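Local coordinates for protein putative transcriptional regulator (Clostridium difficile, PDB 3QI7) that is of unknown function but has a periplasmic binding protein-like fold, is probably a lipoprotein, and may bind a small ligand such as a sugar, at residues I9-F13 with V55-I59; Q193-P197 with F211-D215. All coordinates share one frame; numbering follows the deposited sequence.

Interaction 1: I9-F13 with V55-I59; sequences IIDDF and VKQTI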
loop_
_atom_site.group_PDB
_atom_site.type_symbol
_atom_site.label_atom_id
_atom_site.label_comp_id
_atom_site.label_asym_id
_atom_site.label_seq_id
_atom_site.Cartn_x
_atom_site.Cartn_y
_atom_site.Cartn_z
ATOM N N ILE A 9 5.926 14.375 32.961
ATOM C CA ILE A 9 4.727 13.594 32.523
ATOM C C ILE A 9 4.085 14.195 31.256
ATOM O O ILE A 9 3.391 15.214 31.324
ATOM C CB ILE A 9 3.676 13.526 33.645
ATOM N N ILE A 10 4.332 13.563 30.110
ATOM C CA ILE A 10 3.686 13.931 28.835
ATOM C C ILE A 10 2.148 13.946 28.990
ATOM O O ILE A 10 1.572 12.991 29.500
ATOM C CB ILE A 10 4.095 12.918 27.693
ATOM C CG1 ILE A 10 5.583 13.043 27.332
ATOM C CG2 ILE A 10 3.224 13.076 26.425
ATOM C CD1 ILE A 10 6.006 14.438 26.856
ATOM N N ASP A 11 1.502 15.029 28.549
ATOM C CA ASP A 11 0.043 15.132 28.560
ATOM C C ASP A 11 -0.606 14.039 27.703
ATOM O O ASP A 11 -0.052 13.602 26.689
ATOM C CB ASP A 11 -0.430 16.485 28.002
ATOM C CG ASP A 11 -0.110 17.671 28.919
ATOM O OD1 ASP A 11 0.070 17.488 30.143
ATOM O OD2 ASP A 11 -0.061 18.801 28.400
ATOM N N ASP A 12 -1.800 13.625 28.096
ATOM C CA ASP A 12 -2.597 12.755 27.247
ATOM C C ASP A 12 -2.803 13.456 25.901
ATOM O O ASP A 12 -2.913 14.686 25.844
ATOM C CB ASP A 12 -3.921 12.430 27.927
ATOM C CG ASP A 12 -3.740 11.619 29.213
ATOM O OD1 ASP A 12 -2.646 11.026 29.438
ATOM O OD2 ASP A 12 -4.711 11.573 29.997
ATOM N N PHE A 13 -2.801 12.698 24.811
ATOM C CA PHE A 13 -2.744 13.351 23.508
ATOM C C PHE A 13 -3.627 12.698 22.469
ATOM O O PHE A 13 -4.143 11.601 22.676
ATOM C CB PHE A 13 -1.283 13.464 23.038
ATOM C CG PHE A 13 -0.602 12.147 22.801
ATOM C CD1 PHE A 13 -0.031 11.434 23.856
ATOM C CD2 PHE A 13 -0.509 11.620 21.511
ATOM C CE1 PHE A 13 0.624 10.231 23.643
ATOM C CE2 PHE A 13 0.139 10.402 21.282
ATOM C CZ PHE A 13 0.715 9.708 22.361
ATOM N N VAL A 55 0.489 6.977 29.930
ATOM C CA VAL A 55 -0.007 8.141 29.215
ATOM C C VAL A 55 -1.146 7.638 28.314
ATOM O O VAL A 55 -1.104 6.502 27.856
ATOM C CB VAL A 55 1.096 8.775 28.359
ATOM C CG1 VAL A 55 0.568 10.015 27.660
ATOM C CG2 VAL A 55 2.338 9.111 29.221
ATOM N N LYS A 56 -2.155 8.465 28.075
ATOM C CA LYS A 56 -3.295 8.053 27.246
ATOM C C LYS A 56 -3.224 8.662 25.856
ATOM O O LYS A 56 -2.893 9.846 25.688
ATOM C CB LYS A 56 -4.628 8.417 27.914
ATOM C CG LYS A 56 -5.028 7.483 29.081
ATOM C CD LYS A 56 -6.230 8.022 29.856
ATOM C CE LYS A 56 -6.333 7.389 31.254
ATOM N NZ LYS A 56 -6.582 5.912 31.220
ATOM N N GLN A 57 -3.531 7.840 24.855
ATOM C CA GLN A 57 -3.564 8.300 23.478
ATOM C C GLN A 57 -4.860 7.836 22.825
ATOM O O GLN A 57 -5.312 6.711 23.064
ATOM C CB GLN A 57 -2.364 7.759 22.665
ATOM C CG GLN A 57 -1.320 6.953 23.449
ATOM C CD GLN A 57 -1.575 5.456 23.459
ATOM O OE1 GLN A 57 -0.635 4.670 23.409
ATOM N NE2 GLN A 57 -2.839 5.051 23.536
ATOM N N THR A 58 -5.446 8.702 22.009
ATOM C CA THR A 58 -6.621 8.347 21.195
ATOM C C THR A 58 -6.392 8.804 19.755
ATOM O O THR A 58 -5.578 9.683 19.479
ATOM C CB THR A 58 -7.974 9.004 21.707
ATOM O OG1 THR A 58 -7.807 10.413 21.827
ATOM C CG2 THR A 58 -8.467 8.420 23.045
ATOM N N ILE A 59 -7.130 8.204 18.848
ATOM C CA ILE A 59 -7.066 8.579 17.460
ATOM C C ILE A 59 -8.263 9.463 17.150
ATOM O O ILE A 59 -9.393 9.143 17.542
ATOM C CB ILE A 59 -7.065 7.331 16.556
ATOM C CG1 ILE A 59 -5.677 6.668 16.623
ATOM C CG2 ILE A 59 -7.406 7.714 15.121
ATOM C CD1 ILE A 59 -5.647 5.223 16.148
#
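A parallel beta bridge between Phe13 and Gln57 starts the pairing of strands 13-19 and 57-63, which with helix 26-42 between them form the first beta-alpha-beta unit of this periplasmic binding protein-like fold. Both backbone polar groups of Phe13 turn to the same strand: its N donates to Lys56 O at 3.0 Å and its O accepts from Thr58 N at 3.2 Å, the usual parallel pattern in which one residue bonds to the neighbours of its partner. Gln57 CA also lies 3.4 Å from Phe13 O, a CA-H...O contact inside the same ladder. One residue before the bridge a side chain continues the pairing: Lys56 N donates to Asp12 OD1 over 2.9 Å, a fairly straight bond (162°) that meets the carboxylate from above its plane. The Asp12 and Lys56 side chains run alongside each other, with Lys56 CB packed on the carboxylate carbon, but the charged ends do not meet: Asp12 OD2 and Lys56 NZ are 6.1 Å apart.

On the other side of the strands Phe13 takes the position between backbone N and carbonyl carbon (chi1 64°), which brings its ring alongside Gln57. Gln57 CB sits over one face, 4.0 Å from the ring centroid, as a CH-pi contact, while the amide plane stands almost perpendicular to the ring. At the ring edge Val55 CG1 reaches Phe13 CE1 at 4.0 Å; the same methyl lies against the carbonyl oxygens of Ile10 and Asp11.

Helix 306-324 packs on the face carrying Phe13 and Gln57: Val322 and Lys323 touch the Phe13 side chain, and Lys323 NZ hydrogen-bonds Gln57 OE1. Helix 26-42 adds Tyr39 and Glu42 against Gln57, and Thr58 also bonds through its backbone to Val15, continuing the ladder along strand 13-19.

Interaction 2: Q193-P197 with F211-D215; sequences QVNTP and FLNED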
loop_
_atom_site.group_PDB
_atom_site.type_symbol
_atom_site.label_atom_id
_atom_site.label_comp_id
_atom_site.label_asym_id
_atom_site.label_seq_id
_atom_site.Cartn_x
_atom_site.Cartn_y
_atom_site.Cartn_z
ATOM N N GLN A 193 5.963 -7.568 -23.207
ATOM C CA GLN A 193 4.972 -6.506 -22.941
ATOM C C GLN A 193 3.802 -6.614 -23.909
ATOM O O GLN A 193 3.995 -6.645 -25.121
ATOM C CB GLN A 193 5.600 -5.106 -23.016
ATOM C CG GLN A 193 4.582 -3.995 -23.006
ATOM C CD GLN A 193 5.225 -2.650 -23.098
ATOM O OE1 GLN A 193 6.431 -2.541 -22.971
ATOM N NE2 GLN A 193 4.427 -1.621 -23.365
ATOM N N VAL A 194 2.595 -6.680 -23.357
ATOM C CA VAL A 194 1.382 -6.828 -24.143
ATOM C C VAL A 194 0.410 -5.710 -23.815
ATOM O O VAL A 194 0.013 -5.524 -22.639
ATOM C CB VAL A 194 0.717 -8.176 -23.898
ATOM C CG1 VAL A 194 -0.532 -8.353 -24.835
ATOM C CG2 VAL A 194 1.711 -9.292 -24.118
ATOM N N ASN A 195 0.046 -4.966 -24.867
ATOM C CA ASN A 195 -0.953 -3.904 -24.794
ATOM C C ASN A 195 -2.376 -4.452 -24.829
ATOM O O ASN A 195 -2.803 -5.112 -25.804
ATOM C CB ASN A 195 -0.780 -2.878 -25.927
ATOM C CG ASN A 195 0.476 -1.979 -25.761
ATOM O OD1 ASN A 195 1.205 -2.029 -24.756
ATOM N ND2 ASN A 195 0.726 -1.152 -26.785
ATOM N N THR A 196 -3.092 -4.156 -23.752
ATOM C CA THR A 196 -4.504 -4.486 -23.583
ATOM C C THR A 196 -5.378 -3.309 -24.097
ATOM O O THR A 196 -4.916 -2.154 -24.110
ATOM C CB THR A 196 -4.846 -4.746 -22.091
ATOM O OG1 THR A 196 -4.516 -3.596 -21.301
ATOM C CG2 THR A 196 -4.063 -5.922 -21.546
ATOM N N PRO A 197 -6.626 -3.598 -24.508
ATOM C CA PRO A 197 -7.539 -2.532 -24.960
ATOM C C PRO A 197 -7.798 -1.472 -23.879
ATOM O O PRO A 197 -7.992 -1.802 -22.705
ATOM C CB PRO A 197 -8.840 -3.284 -25.293
ATOM C CG PRO A 197 -8.414 -4.687 -25.575
ATOM C CD PRO A 197 -7.208 -4.942 -24.688
ATOM N N PHE A 211 -9.672 -10.508 -24.209
ATOM C CA PHE A 211 -8.328 -10.309 -24.716
ATOM C C PHE A 211 -7.310 -11.041 -23.815
ATOM O O PHE A 211 -6.418 -11.790 -24.315
ATOM C CB PHE A 211 -8.000 -8.814 -24.808
ATOM C CG PHE A 211 -6.604 -8.539 -25.296
ATOM C CD1 PHE A 211 -5.541 -8.510 -24.407
ATOM C CD2 PHE A 211 -6.347 -8.341 -26.659
ATOM C CE1 PHE A 211 -4.253 -8.283 -24.856
ATOM C CE2 PHE A 211 -5.056 -8.109 -27.109
ATOM C CZ PHE A 211 -4.013 -8.094 -26.221
ATOM N N LEU A 212 -7.423 -10.803 -22.512
ATOM C CA LEU A 212 -6.494 -11.407 -21.554
ATOM C C LEU A 212 -6.560 -12.928 -21.584
ATOM O O LEU A 212 -5.514 -13.588 -21.682
ATOM C CB LEU A 212 -6.679 -10.886 -20.140
ATOM C CG LEU A 212 -6.217 -9.467 -19.833
ATOM C CD1 LEU A 212 -6.834 -9.050 -18.491
ATOM C CD2 LEU A 212 -4.682 -9.358 -19.808
ATOM N N ASN A 213 -7.765 -13.482 -21.549
ATOM C CA ASN A 213 -7.900 -14.920 -21.569
ATOM C C ASN A 213 -7.237 -15.557 -22.779
ATOM O O ASN A 213 -6.507 -16.561 -22.648
ATOM C CB ASN A 213 -9.365 -15.332 -21.395
ATOM C CG ASN A 213 -9.821 -15.188 -19.942
ATOM O OD1 ASN A 213 -9.066 -15.509 -19.021
ATOM N ND2 ASN A 213 -11.038 -14.696 -19.734
ATOM N N GLU A 214 -7.459 -14.972 -23.952
ATOM C CA GLU A 214 -6.874 -15.526 -25.166
ATOM C C GLU A 214 -5.363 -15.346 -25.198
ATOM O O GLU A 214 -4.653 -16.274 -25.570
ATOM C CB GLU A 214 -7.529 -14.942 -26.415
ATOM C CG GLU A 214 -8.988 -15.301 -26.510
ATOM C CD GLU A 214 -9.231 -16.806 -26.546
ATOM O OE1 GLU A 214 -8.542 -17.507 -27.326
ATOM O OE2 GLU A 214 -10.114 -17.277 -25.791
ATOM N N ASP A 215 -4.862 -14.191 -24.764
ATOM C CA ASP A 215 -3.414 -13.940 -24.815
ATOM C C ASP A 215 -2.626 -14.834 -23.824
ATOM O O ASP A 215 -1.587 -15.436 -24.178
ATOM C CB ASP A 215 -3.101 -12.484 -24.575
ATOM C CG ASP A 215 -1.692 -12.130 -25.036
ATOM O OD1 ASP A 215 -1.509 -11.993 -26.271
ATOM O OD2 ASP A 215 -0.782 -12.052 -24.179
#
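The Phe211 ring carries Pro197 CD over one face, 4.0 Å from its centroid and 23° off the normal, a CH-pi contact in which the proline methylene is offset toward the rim of the ring. At the edge, near the ring plane, Val194 CG1 meets Phe211 CE1 at 3.7 Å. Asn195 O comes in obliquely, 3.2 Å from Phe211 CZ. The setting is a beta-alpha unit of a three-stranded parallel sheet: strand 191-196 is one of its outermost strands, and helix 203-223 runs back over the sheet before the chain enters strand 228-231 beyond the central strand 159-164. The axes of 193-196 and 211-215 are 151° apart in direction and 10.1 Å apart at closest. This is a beta-alpha-beta crossover of Rossmann-like type.

With CG anti to the backbone N (chi1 179°), Phe211 extends from the helix toward the strand end, so that its ring lies across the backbone of 194-197 as the chain leaves the sheet. No hydrogen bond crosses between the two segments, which meet by van der Waals contact and the CH-pi contact. One turn along the helix, Asp215 faces Val194 from the opposite direction. Its OD2 is hydrogen-bonded to Tyr162 of the central strand and to Gln219 of the same helix, which satisfies the buried oxygen and ties helix to sheet. Helix 234-247 adds Met236 against Thr196 and Val239 against Leu212. Beside the ring, Thr196 CG2 touches Leu212 CD2 at 3.9 Å, and at the far end Val194 CG2 rests 3.7 Å from Asp215 OD2.

How the interactions relate
Interactions 1 and 2 belong to two different sheets, on opposite sides of the centre of the chain: their centres are 54 Å apart and their nearest atoms about 37 Å, with no touch between them. Along the chain both segments of interaction 1 come before those of interaction 2. The first joins two neighbouring strands of a mixed sheet through two backbone bonds and one backbone-to-carboxylate bond; the second presses a helix on an edge strand of a three-stranded parallel sheet, without a hydrogen bond between the segments. Two alpha/beta lobes are characteristic of periplasmic binding proteins, whose ligand usually lies between them; no ligand site is established here, and neither contact can be assigned to one.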